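Local atomic coordinates of lactate dehydrogenase, adjacent gene encodes predicted malate dehydrogenase (Cryptosporidium parvum, PDB entry 4ND2), a protein that probably interconverts (S)-lactate and pyruvate using NAD(+)/NADH. Residues D66-S71 against K109-N114; I78-P83 against A98-S103. All blocks are in the same frame, centred on the assembly; numbering follows the deposited sequence.

Contact 1 of 2, residues D66-S71 against K109-N114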
loop_
_atom_site.group_PDB
_atom_site.type_symbol
_atom_site.label_atom_id
_atom_site.label_comp_id
_atom_site.label_asym_id
_atom_site.label_seq_id
_atom_site.Cartn_x
_atom_site.Cartn_y
_atom_site.Cartn_z
ATOM N N ASP A 66 21.738 -20.248 13.517
ATOM C CA ASP A 66 22.584 -19.711 14.578
ATOM C C ASP A 66 21.841 -18.610 15.335
ATOM O O ASP A 66 21.497 -17.577 14.756
ATOM C CB ASP A 66 23.870 -19.158 13.955
ATOM C CG ASP A 66 24.902 -18.743 14.984
ATOM O OD1 ASP A 66 26.037 -18.431 14.571
ATOM O OD2 ASP A 66 24.593 -18.718 16.193
ATOM N N TYR A 67 21.611 -18.826 16.629
ATOM C CA TYR A 67 20.885 -17.849 17.452
ATOM C C TYR A 67 21.593 -16.499 17.568
ATOM O O TYR A 67 20.952 -15.490 17.852
ATOM C CB TYR A 67 20.585 -18.408 18.850
ATOM C CG TYR A 67 19.286 -19.178 18.928
ATOM C CD1 TYR A 67 19.269 -20.539 19.223
ATOM C CD2 TYR A 67 18.067 -18.541 18.697
ATOM C CE1 TYR A 67 18.075 -21.240 19.291
ATOM C CE2 TYR A 67 16.870 -19.234 18.761
ATOM C CZ TYR A 67 16.878 -20.581 19.058
ATOM O OH TYR A 67 15.686 -21.265 19.120
ATOM N N ALA A 68 22.905 -16.474 17.346
ATOM C CA ALA A 68 23.644 -15.212 17.315
ATOM C C ALA A 68 23.076 -14.244 16.271
ATOM O O ALA A 68 23.137 -13.027 16.453
ATOM C CB ALA A 68 25.123 -15.465 17.057
ATOM N N ASP A 69 22.513 -14.786 15.193
ATOM C CA ASP A 69 21.937 -13.971 14.120
ATOM C C ASP A 69 20.599 -13.300 14.470
ATOM O O ASP A 69 20.140 -12.442 13.717
ATOM C CB ASP A 69 21.779 -14.801 12.835
ATOM C CG ASP A 69 23.110 -15.124 12.175
ATOM O OD1 ASP A 69 24.075 -14.351 12.354
ATOM O OD2 ASP A 69 23.190 -16.150 11.462
ATOM N N ILE A 70 19.970 -13.673 15.585
ATOM C CA ILE A 70 18.750 -12.977 16.026
ATOM C C ILE A 70 19.060 -11.845 17.010
ATOM O O ILE A 70 18.148 -11.220 17.549
ATOM C CB ILE A 70 17.676 -13.937 16.606
ATOM C CG1 ILE A 70 17.998 -14.376 18.040
ATOM C CG2 ILE A 70 17.505 -15.149 15.699
ATOM C CD1 ILE A 70 16.811 -14.973 18.767
ATOM N N SER A 71 20.347 -11.582 17.234
ATOM C CA SER A 71 20.785 -10.475 18.079
ATOM C C SER A 71 20.172 -9.150 17.628
ATOM O O SER A 71 20.124 -8.860 16.434
ATOM C CB SER A 71 22.312 -10.363 18.051
ATOM O OG SER A 71 22.754 -9.318 18.894
ATOM N N LYS A 109 16.843 -15.178 25.484
ATOM C CA LYS A 109 17.414 -14.620 26.710
ATOM C C LYS A 109 18.863 -14.166 26.509
ATOM O O LYS A 109 19.278 -13.148 27.061
ATOM C CB LYS A 109 17.333 -15.646 27.847
ATOM C CG LYS A 109 17.678 -15.098 29.222
ATOM C CD LYS A 109 17.442 -16.150 30.295
ATOM C CE LYS A 109 17.664 -15.583 31.686
ATOM N NZ LYS A 109 17.273 -16.561 32.739
ATOM N N LYS A 110 19.619 -14.911 25.707
ATOM C CA LYS A 110 21.024 -14.592 25.463
ATOM C C LYS A 110 21.219 -13.457 24.457
ATOM O O LYS A 110 22.053 -12.581 24.674
ATOM C CB LYS A 110 21.784 -15.831 24.983
ATOM C CG LYS A 110 23.274 -15.595 24.780
ATOM C CD LYS A 110 24.026 -16.894 24.542
ATOM C CE LYS A 110 25.521 -16.644 24.415
ATOM N NZ LYS A 110 26.265 -17.896 24.111
ATOM N N TYR A 111 20.455 -13.468 23.366
ATOM C CA TYR A 111 20.746 -12.600 22.219
ATOM C C TYR A 111 19.802 -11.416 22.007
ATOM O O TYR A 111 20.216 -10.401 21.443
ATOM C CB TYR A 111 20.836 -13.444 20.946
ATOM C CG TYR A 111 22.047 -14.349 20.932
ATOM C CD1 TYR A 111 23.332 -13.820 20.823
ATOM C CD2 TYR A 111 21.914 -15.731 21.040
ATOM C CE1 TYR A 111 24.449 -14.641 20.817
ATOM C CE2 TYR A 111 23.024 -16.561 21.033
ATOM C CZ TYR A 111 24.289 -16.010 20.921
ATOM O OH TYR A 111 25.395 -16.829 20.912
ATOM N N CYS A 112 18.548 -11.530 22.439
ATOM C CA CYS A 112 17.608 -10.409 22.325
ATOM C C CYS A 112 16.571 -10.403 23.452
ATOM O O CYS A 112 15.376 -10.560 23.205
ATOM C CB CYS A 112 16.934 -10.412 20.948
ATOM S SG CYS A 112 16.154 -11.975 20.490
ATOM N N PRO A 113 17.032 -10.202 24.701
ATOM C CA PRO A 113 16.129 -10.233 25.855
ATOM C C PRO A 113 15.120 -9.077 25.915
ATOM O O PRO A 113 14.148 -9.170 26.659
ATOM C CB PRO A 113 17.085 -10.180 27.055
ATOM C CG PRO A 113 18.318 -9.534 26.534
ATOM C CD PRO A 113 18.432 -9.969 25.104
ATOM N N ASN A 114 15.349 -8.011 25.147
ATOM C CA ASN A 114 14.424 -6.873 25.091
ATOM C C ASN A 114 13.409 -6.964 23.944
ATOM O O ASN A 114 12.671 -6.012 23.686
ATOM C CB ASN A 114 15.212 -5.565 24.974
ATOM C CG ASN A 114 16.165 -5.353 26.133
ATOM O OD1 ASN A 114 17.360 -5.136 25.936
ATOM N ND2 ASN A 114 15.641 -5.422 27.349
HETATM O O HOH W 1 23.019 -9.502 22.155
#
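The ring of Tyr111 lies flat on the backbone of the 3-10 turn 67-70. Ala68 CA stands over the centre of one face, 3.6 Å from the ring centroid and 11° off the ring normal, a CH-pi contact, while the carbonyl carbon of Tyr67 sits over the same face nearer the rim. The opposite face is covered from within its own helix by the aliphatic chain of Lys110, whose CG is 3.8 Å above the plane. On the first face, Ala68 CB lies below the CE1-CZ part of the ring, and Tyr67 CB sits beyond its border, 3.7 Å from Tyr111 CD2. Tyr111 is the last helical residue of 94-111, so the aromatic ring fastens the C-terminal end of a Rossmann-fold helix to the loop between strands 61-64 and 75-78. That loop opens with an Asx turn: Asp66 OD2 accepts from Ala68 N, at 3.0 Å, from above the carboxylate plane. Deeper in, Ile70 CD1 meets Cys112 SG at 3.5 Å; CG1 of Ile70 lies between its own N and C (chi1 78°), placing the ethyl arm toward the sulfur, and the side chain rests on Ala8 and Ile10 of strand 6-10. No direct hydrogen bond joins the segments. Ser71 CA makes a CA-H...O contact of 3.4 Å with Tyr111 O, which accepts from a water 3.0 Å away that is hydrogen-bonded to Ser71 OG.

Contact 2 of 2, residues I78-P83 against A98-S103. With A3D (3-acetylpyridine adenine dinucleotide), chain C.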
loop_
_atom_site.group_PDB
_atom_site.type_symbol
_atom_site.label_atom_id
_atom_site.label_comp_id
_atom_site.label_asym_id
_atom_site.label_seq_id
_atom_site.Cartn_x
_atom_site.Cartn_y
_atom_site.Cartn_z
ATOM N N ILE A 78 7.617 -16.937 17.347
ATOM C CA ILE A 78 7.956 -18.348 17.555
ATOM C C ILE A 78 6.937 -19.262 16.882
ATOM O O ILE A 78 5.780 -19.335 17.299
ATOM C CB ILE A 78 8.045 -18.694 19.060
ATOM C CG1 ILE A 78 8.982 -17.717 19.774
ATOM C CG2 ILE A 78 8.525 -20.131 19.251
ATOM C CD1 ILE A 78 9.096 -17.936 21.269
ATOM N N THR A 79 7.384 -19.960 15.840
ATOM C CA THR A 79 6.547 -20.909 15.112
ATOM C C THR A 79 7.045 -22.351 15.254
ATOM O O THR A 79 6.396 -23.273 14.767
ATOM C CB THR A 79 6.495 -20.568 13.607
ATOM O OG1 THR A 79 7.683 -21.039 12.955
ATOM C CG2 THR A 79 6.362 -19.070 13.392
ATOM N N ALA A 80 8.181 -22.542 15.926
ATOM C CA ALA A 80 8.837 -23.849 15.995
ATOM C C ALA A 80 7.933 -24.892 16.638
ATOM O O ALA A 80 7.264 -24.617 17.635
ATOM C CB ALA A 80 10.147 -23.745 16.759
ATOM N N SER A 81 7.921 -26.088 16.059
ATOM C CA SER A 81 7.025 -27.148 16.497
ATOM C C SER A 81 7.502 -28.513 16.020
ATOM O O SER A 81 8.160 -28.621 14.982
ATOM C CB SER A 81 5.619 -26.890 15.950
ATOM O OG SER A 81 4.734 -27.958 16.244
ATOM N N ILE A 82 7.154 -29.548 16.783
ATOM C CA ILE A 82 7.371 -30.932 16.360
ATOM C C ILE A 82 6.495 -31.221 15.138
ATOM O O ILE A 82 5.454 -30.590 14.969
ATOM C CB ILE A 82 7.071 -31.945 17.491
ATOM C CG1 ILE A 82 5.583 -31.935 17.879
ATOM C CG2 ILE A 82 7.944 -31.656 18.704
ATOM C CD1 ILE A 82 5.222 -32.979 18.915
ATOM N N PRO A 83 6.910 -32.170 14.284
ATOM C CA PRO A 83 6.191 -32.382 13.026
ATOM C C PRO A 83 4.815 -33.029 13.194
ATOM O O PRO A 83 4.553 -33.676 14.205
ATOM C CB PRO A 83 7.126 -33.307 12.236
ATOM C CG PRO A 83 7.920 -34.022 13.268
ATOM C CD PRO A 83 8.074 -33.069 14.418
ATOM N N ALA A 98 6.759 -27.808 24.386
ATOM C CA ALA A 98 7.282 -27.226 25.622
ATOM C C ALA A 98 8.808 -27.332 25.658
ATOM O O ALA A 98 9.496 -26.380 26.032
ATOM C CB ALA A 98 6.681 -27.917 26.832
ATOM N N ARG A 99 9.324 -28.491 25.256
ATOM C CA ARG A 99 10.765 -28.729 25.207
ATOM C C ARG A 99 11.461 -27.856 24.161
ATOM O O ARG A 99 12.548 -27.339 24.407
ATOM C CB ARG A 99 11.050 -30.211 24.938
ATOM C CG ARG A 99 10.652 -31.140 26.082
ATOM C CD ARG A 99 11.467 -30.869 27.337
ATOM N NE ARG A 99 12.901 -30.868 27.040
ATOM C CZ ARG A 99 13.827 -30.152 27.681
ATOM N NH1 ARG A 99 13.507 -29.344 28.689
ATOM N NH2 ARG A 99 15.098 -30.245 27.303
ATOM N N ILE A 100 10.835 -27.682 23.002
ATOM C CA ILE A 100 11.370 -26.777 21.983
ATOM C C ILE A 100 11.485 -25.362 22.542
ATOM O O ILE A 100 12.523 -24.715 22.396
ATOM C CB ILE A 100 10.509 -26.773 20.701
ATOM C CG1 ILE A 100 10.684 -28.096 19.953
ATOM C CG2 ILE A 100 10.891 -25.608 19.791
ATOM C CD1 ILE A 100 9.706 -28.301 18.817
ATOM N N LEU A 101 10.424 -24.893 23.196
ATOM C CA LEU A 101 10.397 -23.529 23.733
ATOM C C LEU A 101 11.427 -23.283 24.838
ATOM O O LEU A 101 11.879 -22.151 25.007
ATOM C CB LEU A 101 8.986 -23.146 24.202
ATOM C CG LEU A 101 8.108 -22.462 23.146
ATOM C CD1 LEU A 101 8.059 -23.224 21.828
ATOM C CD2 LEU A 101 6.702 -22.263 23.688
ATOM N N ASP A 102 11.809 -24.332 25.569
ATOM C CA ASP A 102 12.919 -24.234 26.528
ATOM C C ASP A 102 14.186 -23.778 25.814
ATOM O O ASP A 102 14.881 -22.878 26.283
ATOM C CB ASP A 102 13.199 -25.580 27.211
ATOM C CG ASP A 102 12.068 -26.037 28.108
ATOM O OD1 ASP A 102 11.937 -27.263 28.306
ATOM O OD2 ASP A 102 11.311 -25.187 28.620
ATOM N N SER A 103 14.477 -24.408 24.678
ATOM C CA SER A 103 15.652 -24.069 23.878
ATOM C C SER A 103 15.531 -22.669 23.268
ATOM O O SER A 103 16.480 -21.888 23.309
ATOM C CB SER A 103 15.864 -25.113 22.777
ATOM O OG SER A 103 17.031 -24.839 22.025
HETATM P PA A3D C . 5.697 -26.717 10.246
HETATM O O1A A3D C . 5.432 -26.378 8.805
HETATM O O2A A3D C . 5.884 -28.158 10.644
HETATM O O5B A3D C . 6.985 -25.897 10.731
HETATM C C5B A3D C . 7.612 -26.125 11.988
HETATM C C4B A3D C . 9.078 -25.751 11.840
HETATM O O4B A3D C . 9.704 -25.713 13.123
HETATM C C3B A3D C . 9.856 -26.755 10.990
HETATM O O3B A3D C . 10.451 -26.116 9.856
HETATM C C2B A3D C . 10.908 -27.317 11.929
HETATM O O2B A3D C . 12.162 -27.591 11.300
HETATM C C1B A3D C . 11.028 -26.218 12.968
HETATM N N9A A3D C . 11.597 -26.679 14.251
HETATM C C8A A3D C . 11.414 -27.865 14.864
HETATM N N7A A3D C . 12.113 -27.903 16.026
HETATM C C5A A3D C . 12.756 -26.732 16.157
HETATM C C6A A3D C . 13.661 -26.112 17.144
HETATM N N6A A3D C . 14.037 -26.779 18.263
HETATM N N1A A3D C . 14.098 -24.855 16.889
HETATM C C2A A3D C . 13.739 -24.170 15.784
HETATM N N3A A3D C . 12.919 -24.679 14.848
HETATM C C4A A3D C . 12.408 -25.927 14.982
HETATM O O3 A3D C . 4.537 -26.127 11.204
HETATM P PN A3D C . 3.643 -24.818 10.883
HETATM O O1N A3D C . 2.538 -25.214 9.945
HETATM O O2N A3D C . 4.536 -23.661 10.530
HETATM O O5D A3D C . 3.019 -24.525 12.334
HETATM C C5D A3D C . 3.885 -24.125 13.392
HETATM C C4D A3D C . 3.168 -24.123 14.736
HETATM O O4D A3D C . 2.141 -23.123 14.742
HETATM C C3D A3D C . 2.484 -25.447 15.068
HETATM O O3D A3D C . 2.720 -25.783 16.435
HETATM C C2D A3D C . 1.012 -25.171 14.865
HETATM O O2D A3D C . 0.156 -25.968 15.689
HETATM C C1D A3D C . 0.940 -23.705 15.250
HETATM N N1N A3D C . -0.242 -23.013 14.738
HETATM C C2N A3D C . -0.941 -22.247 15.589
HETATM C C3N A3D C . -2.073 -21.564 15.166
HETATM C C7N A3D C . -2.852 -20.706 16.115
HETATM O O7N A3D C . -3.872 -20.186 15.710
HETATM C C8N A3D C . -2.373 -20.489 17.517
HETATM C C4N A3D C . -2.475 -21.679 13.842
HETATM C C5N A3D C . -1.735 -22.473 12.979
HETATM C C6N A3D C . -0.614 -23.137 13.456
#
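Ile100 presses its branched side chain against the loop that leaves strand 75-78, and its two arms do different work. CG2 meets Ala80 CB at 3.6 Å, while CD1 sits over the peptide link of the next two residues, 3.6 Å from Ser81 C and 3.5 Å from Ile82 N. With CG1 beside the backbone N (chi1 -71°) and CD1 extended beyond it (chi2 170°), the ethyl arm reaches that peptide. This is the tight, buried part of the contact. It also belongs to the cofactor pocket: Ala80 CB lies 3.5 Å from N3A of the 3-acetylpyridine adenine dinucleotide, and Ile100 CG2 lies near N6A, so both apolar groups border the adenine. Ser81 turns the other way, toward the sugars. Its OG stands 3.0 Å from the ligand's O3D, and its backbone N makes a weak hydrogen bond to O4B. Asn97 hydrogen-bonds to the same loop, through ND2 to Ser81 OG and through OD1 to Ile82 N.

Packing is looser toward the strand, where Ile78 CG2 and Leu101 CD1 meet obliquely at 4.1 Å. On the partly exposed side, the side chain of Ile82 touches Ile100 CD1 through CG2, at 3.8 Å. Farther round the helix, Arg99 NH1 and Asp102 OD1 form a salt bridge of 2.6 Å, and Asp102 OD2 is hydrogen-bonded to His130 NE2 of helix 124-135. Ile78 rests on Val117 and Cys119 of strand 116-119 and on Phe131 of helix 124-135, while Leu101 packs on Met127 of that helix, placing helix 94-111 beside 124-135 on the parallel sheet.

Overall arrangement
From the N terminus the chain forms strands 6-10, 30-34 and 61-64 before entering the loop at 66-71, the first half of contact 1. It then runs through strand 75-78 into 78-83, and contact 2 closes the shorter loop when helix 94-111 brings 98-103 back against it. The same helix ends at Tyr111, within 109-114, where contact 1 closes the longer loop, so contact 2 is enclosed by contact 1 along the sequence. Their centres lie about 16 Å apart, and their nearest atoms about 4 Å, without touching. Together they attach the loop before strand 75-78 and the loop after it to one helix of the NAD-binding domain.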